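Alpha/beta hydrolase fold protein (Chitinophaga pinensis, PDB 4PW0) is an alpha/beta hydrolase fold protein of undefined substrate that probably cleaves ester-like or related bonds through a serine nucleophile. Local coordinates at residues A[219-233]-A[248-262]. Sequence-based numbering, arbitrary orientation. Where two conformers were deposited one is given.
Sequences ITSIQHPVFVVQGSN and QLPDAILSLYPDAAH
With OG of Ser232 lodged between its own backbone N and carbonyl carbon (chi1 56°), the hydroxyl faces the turn after strand 252-257 and accepts a hydrogen bond from Ala260 N at 3.0 Å. Phe227 has CG anti to the backbone N, which carries its ring edge to Ser255, where CE1 lies 3.2 Å from OG; that hydroxyl, in the ring plane, is hydrogen-bonded to Gln275 of helix 269-282. Val229 CG2 lies over one face of the same ring, displaced toward its rim, while Val229 CG1 meets the Tyr257 ring 3.6 Å from CE2. On the other face of the sheet, Val228 CG1 packs against Leu254 CD1 at 3.7 Å, beneath helix 240-248. Further back, Leu249 turns CD1 to Val226 and CD2 to CG2 of Ile219. Six backbone hydrogen bonds stitch the strands in parallel, and the axes of strands 226-231 and 252-257 diverge by 19°; the bond from Val228 N to Ile253 O is nearly straight (174° at the hydrogen). Past the strands, Asn233 N donates to Ala260 O at 2.9 Å. An alanine in place of Ser232 would remove the hydroxyl and is likely to leave the Ala260 amide without its acceptor, with the neighbouring Asn233 N to Ala260 O bond left to hold the turn. Gln230 OE1 takes both Gly231 N (2.7 Å) and a water that also donates to His262 O; its NE2 is hydrogen-bonded to OD2 of Asp234, the same oxygen that is hydrogen-bonded to His262 ND1. Leu254 to Leu256 pair antiparallel with a strand of the second subunit, continuing the sheet across the dimer. Strand 226-231, helix 240-248 and strand 252-257 form the beta-alpha-beta crossover typical of the alpha/beta hydrolase fold, whose following loops here bring Asp234 and His262 toward Ser110 in what is probably the catalytic triad.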
loop_
_atom_site.group_PDB
_atom_site.type_symbol
_atom_site.label_atom_id
_atom_site.label_comp_id
_atom_site.label_asym_id
_atom_site.label_seq_id
_atom_site.Cartn_x
_atom_site.Cartn_y
_atom_site.Cartn_z
ATOM N N ILE A 219 -8.508 -11.828 15.752
ATOM C CA ILE A 219 -8.392 -11.034 14.520
ATOM C C ILE A 219 -8.361 -11.940 13.294
ATOM O O ILE A 219 -8.925 -11.618 12.261
ATOM C CB ILE A 219 -7.119 -10.133 14.536
ATOM C CG1 ILE A 219 -7.358 -8.923 15.418
ATOM C CG2 ILE A 219 -6.765 -9.637 13.123
ATOM C CD1 ILE A 219 -8.486 -8.049 14.927
ATOM N N THR A 220 -7.724 -13.106 13.421
ATOM C CA THR A 220 -7.594 -14.053 12.336
ATOM C C THR A 220 -8.940 -14.524 11.811
ATOM O O THR A 220 -9.045 -14.989 10.688
ATOM C CB THR A 220 -6.775 -15.283 12.795
ATOM O OG1 THR A 220 -7.350 -15.865 14.001
ATOM C CG2 THR A 220 -5.296 -14.893 13.031
ATOM N N SER A 221 -9.996 -14.396 12.646
ATOM C CA SER A 221 -11.325 -14.814 12.240
ATOM C C SER A 221 -12.080 -13.839 11.342
ATOM O O SER A 221 -13.145 -14.165 10.811
ATOM C CB SER A 221 -12.194 -15.128 13.459
ATOM O OG SER A 221 -12.574 -13.950 14.179
ATOM N N ILE A 222 -11.534 -12.621 11.143
ATOM C CA ILE A 222 -12.190 -11.675 10.257
ATOM C C ILE A 222 -11.747 -12.024 8.834
ATOM O O ILE A 222 -10.605 -11.790 8.463
ATOM C CB ILE A 222 -11.797 -10.229 10.616
ATOM C CG1 ILE A 222 -12.419 -9.824 11.968
ATOM C CG2 ILE A 222 -12.209 -9.298 9.506
ATOM C CD1 ILE A 222 -11.930 -8.500 12.507
ATOM N N GLN A 223 -12.658 -12.624 8.067
ATOM C CA GLN A 223 -12.304 -13.175 6.766
ATOM C C GLN A 223 -12.501 -12.247 5.594
ATOM O O GLN A 223 -12.068 -12.546 4.486
ATOM C CB GLN A 223 -13.052 -14.477 6.540
ATOM C CG GLN A 223 -12.684 -15.532 7.569
ATOM C CD GLN A 223 -13.287 -16.861 7.232
ATOM O OE1 GLN A 223 -14.462 -17.073 7.438
ATOM N NE2 GLN A 223 -12.485 -17.744 6.695
ATOM N N HIS A 224 -13.122 -11.092 5.840
ATOM C CA HIS A 224 -13.414 -10.137 4.807
ATOM C C HIS A 224 -12.151 -9.569 4.164
ATOM O O HIS A 224 -11.108 -9.524 4.808
ATOM C CB HIS A 224 -14.141 -8.926 5.389
ATOM C CG HIS A 224 -15.383 -9.273 6.134
ATOM N ND1 HIS A 224 -15.360 -9.880 7.370
ATOM C CD2 HIS A 224 -16.682 -9.068 5.822
ATOM C CE1 HIS A 224 -16.607 -10.079 7.763
ATOM N NE2 HIS A 224 -17.420 -9.586 6.851
ATOM N N PRO A 225 -12.243 -9.114 2.915
ATOM C CA PRO A 225 -11.146 -8.268 2.400
ATOM C C PRO A 225 -11.013 -6.988 3.255
ATOM O O PRO A 225 -12.016 -6.328 3.553
ATOM C CB PRO A 225 -11.597 -7.915 0.992
ATOM C CG PRO A 225 -12.737 -8.844 0.679
ATOM C CD PRO A 225 -13.375 -9.143 1.994
ATOM N N VAL A 226 -9.777 -6.672 3.629
ATOM C CA VAL A 226 -9.498 -5.499 4.451
ATOM C C VAL A 226 -8.403 -4.692 3.792
ATOM O O VAL A 226 -7.419 -5.257 3.275
ATOM C CB VAL A 226 -9.053 -5.891 5.886
ATOM C CG1 VAL A 226 -8.868 -4.653 6.765
ATOM C CG2 VAL A 226 -10.084 -6.816 6.529
ATOM N N PHE A 227 -8.519 -3.366 3.880
ATOM C CA PHE A 227 -7.456 -2.473 3.441
ATOM C C PHE A 227 -7.050 -1.649 4.656
ATOM O O PHE A 227 -7.897 -0.922 5.226
ATOM C CB PHE A 227 -7.992 -1.585 2.341
ATOM C CG PHE A 227 -7.033 -0.553 1.835
ATOM C CD1 PHE A 227 -5.660 -0.816 1.764
ATOM C CD2 PHE A 227 -7.497 0.671 1.418
ATOM C CE1 PHE A 227 -4.780 0.120 1.233
ATOM C CE2 PHE A 227 -6.629 1.604 0.878
ATOM C CZ PHE A 227 -5.274 1.347 0.825
ATOM N N VAL A 228 -5.793 -1.786 5.082
ATOM C CA VAL A 228 -5.294 -1.145 6.310
ATOM C C VAL A 228 -4.338 -0.036 5.848
ATOM O O VAL A 228 -3.385 -0.312 5.125
ATOM C CB VAL A 228 -4.534 -2.138 7.194
ATOM C CG1 VAL A 228 -4.000 -1.440 8.419
ATOM C CG2 VAL A 228 -5.389 -3.341 7.602
ATOM N N VAL A 229 -4.586 1.185 6.322
ATOM C CA VAL A 229 -3.754 2.354 5.983
ATOM C C VAL A 229 -3.205 2.974 7.274
ATOM O O VAL A 229 -3.908 3.125 8.293
ATOM C CB VAL A 229 -4.584 3.405 5.226
ATOM C CG1 VAL A 229 -3.812 4.708 5.013
ATOM C CG2 VAL A 229 -5.063 2.839 3.903
ATOM N N GLN A 230 -1.931 3.345 7.227
ATOM C CA GLN A 230 -1.277 3.977 8.374
ATOM C C GLN A 230 -0.102 4.820 7.891
ATOM O O GLN A 230 0.403 4.604 6.784
ATOM C CB GLN A 230 -0.866 2.864 9.344
ATOM C CG GLN A 230 -0.198 3.267 10.649
ATOM C CD GLN A 230 -1.010 4.267 11.432
ATOM O OE1 GLN A 230 -1.079 5.445 11.042
ATOM N NE2 GLN A 230 -1.594 3.863 12.542
ATOM N N GLY A 231 0.301 5.790 8.711
ATOM C CA GLY A 231 1.490 6.555 8.423
ATOM C C GLY A 231 2.747 5.922 9.021
ATOM O O GLY A 231 2.660 4.979 9.790
ATOM N N SER A 232 3.903 6.505 8.714
ATOM C CA SER A 232 5.166 5.988 9.194
ATOM C C SER A 232 5.309 6.021 10.707
ATOM O O SER A 232 6.027 5.180 11.271
ATOM C CB SER A 232 6.314 6.756 8.539
ATOM O OG SER A 232 6.222 8.168 8.756
ATOM N N ASN A 233 4.666 6.958 11.403
ATOM C CA ASN A 233 4.787 7.057 12.859
ATOM C C ASN A 233 3.534 7.604 13.527
ATOM O O ASN A 233 3.437 8.778 13.861
ATOM C CB ASN A 233 5.999 7.881 13.248
ATOM C CG ASN A 233 6.183 7.945 14.720
ATOM O OD1 ASN A 233 5.748 7.079 15.502
ATOM N ND2 ASN A 233 6.841 9.049 15.129
ATOM N N GLN A 248 -2.015 -10.682 11.007
ATOM C CA GLN A 248 -3.003 -11.535 11.621
ATOM C C GLN A 248 -4.237 -11.748 10.759
ATOM O O GLN A 248 -4.819 -12.821 10.767
ATOM C CB GLN A 248 -3.370 -11.018 13.013
ATOM C CG GLN A 248 -2.213 -11.045 14.022
ATOM C CD GLN A 248 -2.584 -10.411 15.363
ATOM O OE1 GLN A 248 -3.614 -10.728 15.917
ATOM N NE2 GLN A 248 -1.730 -9.516 15.879
ATOM N N LEU A 249 -4.644 -10.733 9.998
ATOM C CA LEU A 249 -5.772 -10.857 9.107
ATOM C C LEU A 249 -5.435 -11.765 7.930
ATOM O O LEU A 249 -4.311 -11.758 7.453
ATOM C CB LEU A 249 -6.199 -9.478 8.578
ATOM C CG LEU A 249 -6.885 -8.580 9.624
ATOM C CD1 LEU A 249 -6.925 -7.146 9.127
ATOM C CD2 LEU A 249 -8.303 -9.053 9.918
ATOM N N PRO A 250 -6.403 -12.567 7.485
ATOM C CA PRO A 250 -6.101 -13.461 6.356
ATOM C C PRO A 250 -6.117 -12.804 4.988
ATOM O O PRO A 250 -5.470 -13.314 4.070
ATOM C CB PRO A 250 -7.182 -14.505 6.480
ATOM C CG PRO A 250 -8.343 -13.835 7.172
ATOM C CD PRO A 250 -7.661 -12.927 8.172
ATOM N N ASP A 251 -6.856 -11.709 4.831
ATOM C CA ASP A 251 -7.016 -11.067 3.524
ATOM C C ASP A 251 -6.935 -9.543 3.617
ATOM O O ASP A 251 -7.838 -8.844 3.193
ATOM C CB ASP A 251 -8.324 -11.499 2.835
ATOM C CG ASP A 251 -8.399 -11.079 1.385
ATOM O OD1 ASP A 251 -7.310 -10.918 0.756
ATOM O OD2 ASP A 251 -9.543 -10.902 0.874
ATOM N N ALA A 252 -5.845 -9.067 4.200
ATOM C CA ALA A 252 -5.622 -7.615 4.293
ATOM C C ALA A 252 -4.499 -7.158 3.379
ATOM O O ALA A 252 -3.415 -7.767 3.324
ATOM C CB ALA A 252 -5.312 -7.162 5.728
ATOM N N ILE A 253 -4.765 -6.034 2.710
ATOM C CA ILE A 253 -3.716 -5.265 2.037
ATOM C C ILE A 253 -3.274 -4.159 3.009
ATOM O O ILE A 253 -4.109 -3.523 3.647
ATOM C CB ILE A 253 -4.259 -4.605 0.746
ATOM C CG1 ILE A 253 -4.744 -5.619 -0.264
ATOM C CG2 ILE A 253 -3.255 -3.634 0.161
ATOM C CD1 ILE A 253 -5.750 -5.070 -1.254
ATOM N N LEU A 254 -1.967 -3.952 3.140
ATOM C CA LEU A 254 -1.454 -2.849 3.951
ATOM C C LEU A 254 -0.883 -1.777 3.048
ATOM O O LEU A 254 -0.153 -2.101 2.086
ATOM C CB LEU A 254 -0.300 -3.334 4.851
ATOM C CG LEU A 254 0.319 -2.333 5.797
ATOM C CD1 LEU A 254 -0.659 -1.840 6.836
ATOM C CD2 LEU A 254 1.549 -2.937 6.465
ATOM N N SER A 255 -1.117 -0.515 3.385
ATOM C CA SER A 255 -0.406 0.640 2.815
ATOM C C SER A 255 0.152 1.488 3.950
ATOM O O SER A 255 -0.604 1.876 4.844
ATOM C CB SER A 255 -1.399 1.514 2.008
ATOM O OG SER A 255 -1.769 0.993 0.718
ATOM N N LEU A 256 1.455 1.765 3.910
ATOM C CA LEU A 256 2.054 2.720 4.827
ATOM C C LEU A 256 2.554 3.937 4.048
ATOM O O LEU A 256 3.194 3.814 2.990
ATOM C CB LEU A 256 3.213 2.129 5.619
ATOM C CG LEU A 256 2.930 0.899 6.451
ATOM C CD1 LEU A 256 4.178 0.470 7.198
ATOM C CD2 LEU A 256 1.779 1.138 7.393
ATOM N N TYR A 257 2.232 5.109 4.597
ATOM C CA TYR A 257 2.519 6.389 3.935
ATOM C C TYR A 257 3.705 7.125 4.588
ATOM O O TYR A 257 3.833 7.103 5.809
ATOM C CB TYR A 257 1.282 7.311 3.923
ATOM C CG TYR A 257 0.056 6.789 3.199
ATOM C CD1 TYR A 257 0.102 5.725 2.323
ATOM C CD2 TYR A 257 -1.168 7.445 3.355
ATOM C CE1 TYR A 257 -1.029 5.275 1.627
ATOM C CE2 TYR A 257 -2.279 7.004 2.690
ATOM C CZ TYR A 257 -2.235 5.949 1.854
ATOM O OH TYR A 257 -3.400 5.542 1.199
ATOM N N PRO A 258 4.545 7.758 3.772
ATOM C CA PRO A 258 5.827 8.274 4.307
ATOM C C PRO A 258 5.701 9.551 5.099
ATOM O O PRO A 258 4.868 10.434 4.795
ATOM C CB PRO A 258 6.629 8.528 3.033
ATOM C CG PRO A 258 5.597 8.761 1.956
ATOM C CD PRO A 258 4.479 7.801 2.308
ATOM N N ASP A 259 6.578 9.673 6.093
ATOM C CA ASP A 259 6.714 10.911 6.892
ATOM C C ASP A 259 5.357 11.422 7.345
ATOM O O ASP A 259 5.051 12.618 7.218
ATOM C CB ASP A 259 7.499 11.993 6.164
ATOM C CG ASP A 259 7.899 13.143 7.097
ATOM O OD1 ASP A 259 8.131 12.881 8.286
ATOM O OD2 ASP A 259 7.951 14.254 6.546
ATOM N N ALA A 260 4.580 10.508 7.927
ATOM C CA ALA A 260 3.206 10.766 8.291
ATOM C C ALA A 260 2.892 10.121 9.623
ATOM O O ALA A 260 3.692 9.340 10.155
ATOM C CB ALA A 260 2.296 10.277 7.186
ATOM N N ALA A 261 1.724 10.451 10.176
ATOM C CA ALA A 261 1.419 10.027 11.533
ATOM C C ALA A 261 -0.019 9.555 11.593
ATOM O O ALA A 261 -0.522 8.950 10.635
ATOM C CB ALA A 261 1.708 11.180 12.509
ATOM N N HIS A 262 -0.678 9.758 12.724
ATOM C CA HIS A 262 -2.014 9.232 12.931
ATOM C C HIS A 262 -3.029 9.709 11.889
ATOM O O HIS A 262 -3.972 8.984 11.584
ATOM C CB HIS A 262 -2.431 9.569 14.351
ATOM C CG HIS A 262 -3.798 9.117 14.714
ATOM N ND1 HIS A 262 -4.186 7.794 14.721
ATOM C CD2 HIS A 262 -4.894 9.830 15.069
ATOM C CE1 HIS A 262 -5.452 7.716 15.083
ATOM N NE2 HIS A 262 -5.903 8.935 15.260
HETATM O O HOH W 1 -6.240 -11.955 17.637
HETATM O O HOH W 2 -9.069 -10.540 6.346
HETATM O O HOH W 3 -11.668 -12.300 1.791
HETATM O O HOH W 4 -3.272 6.744 10.089
#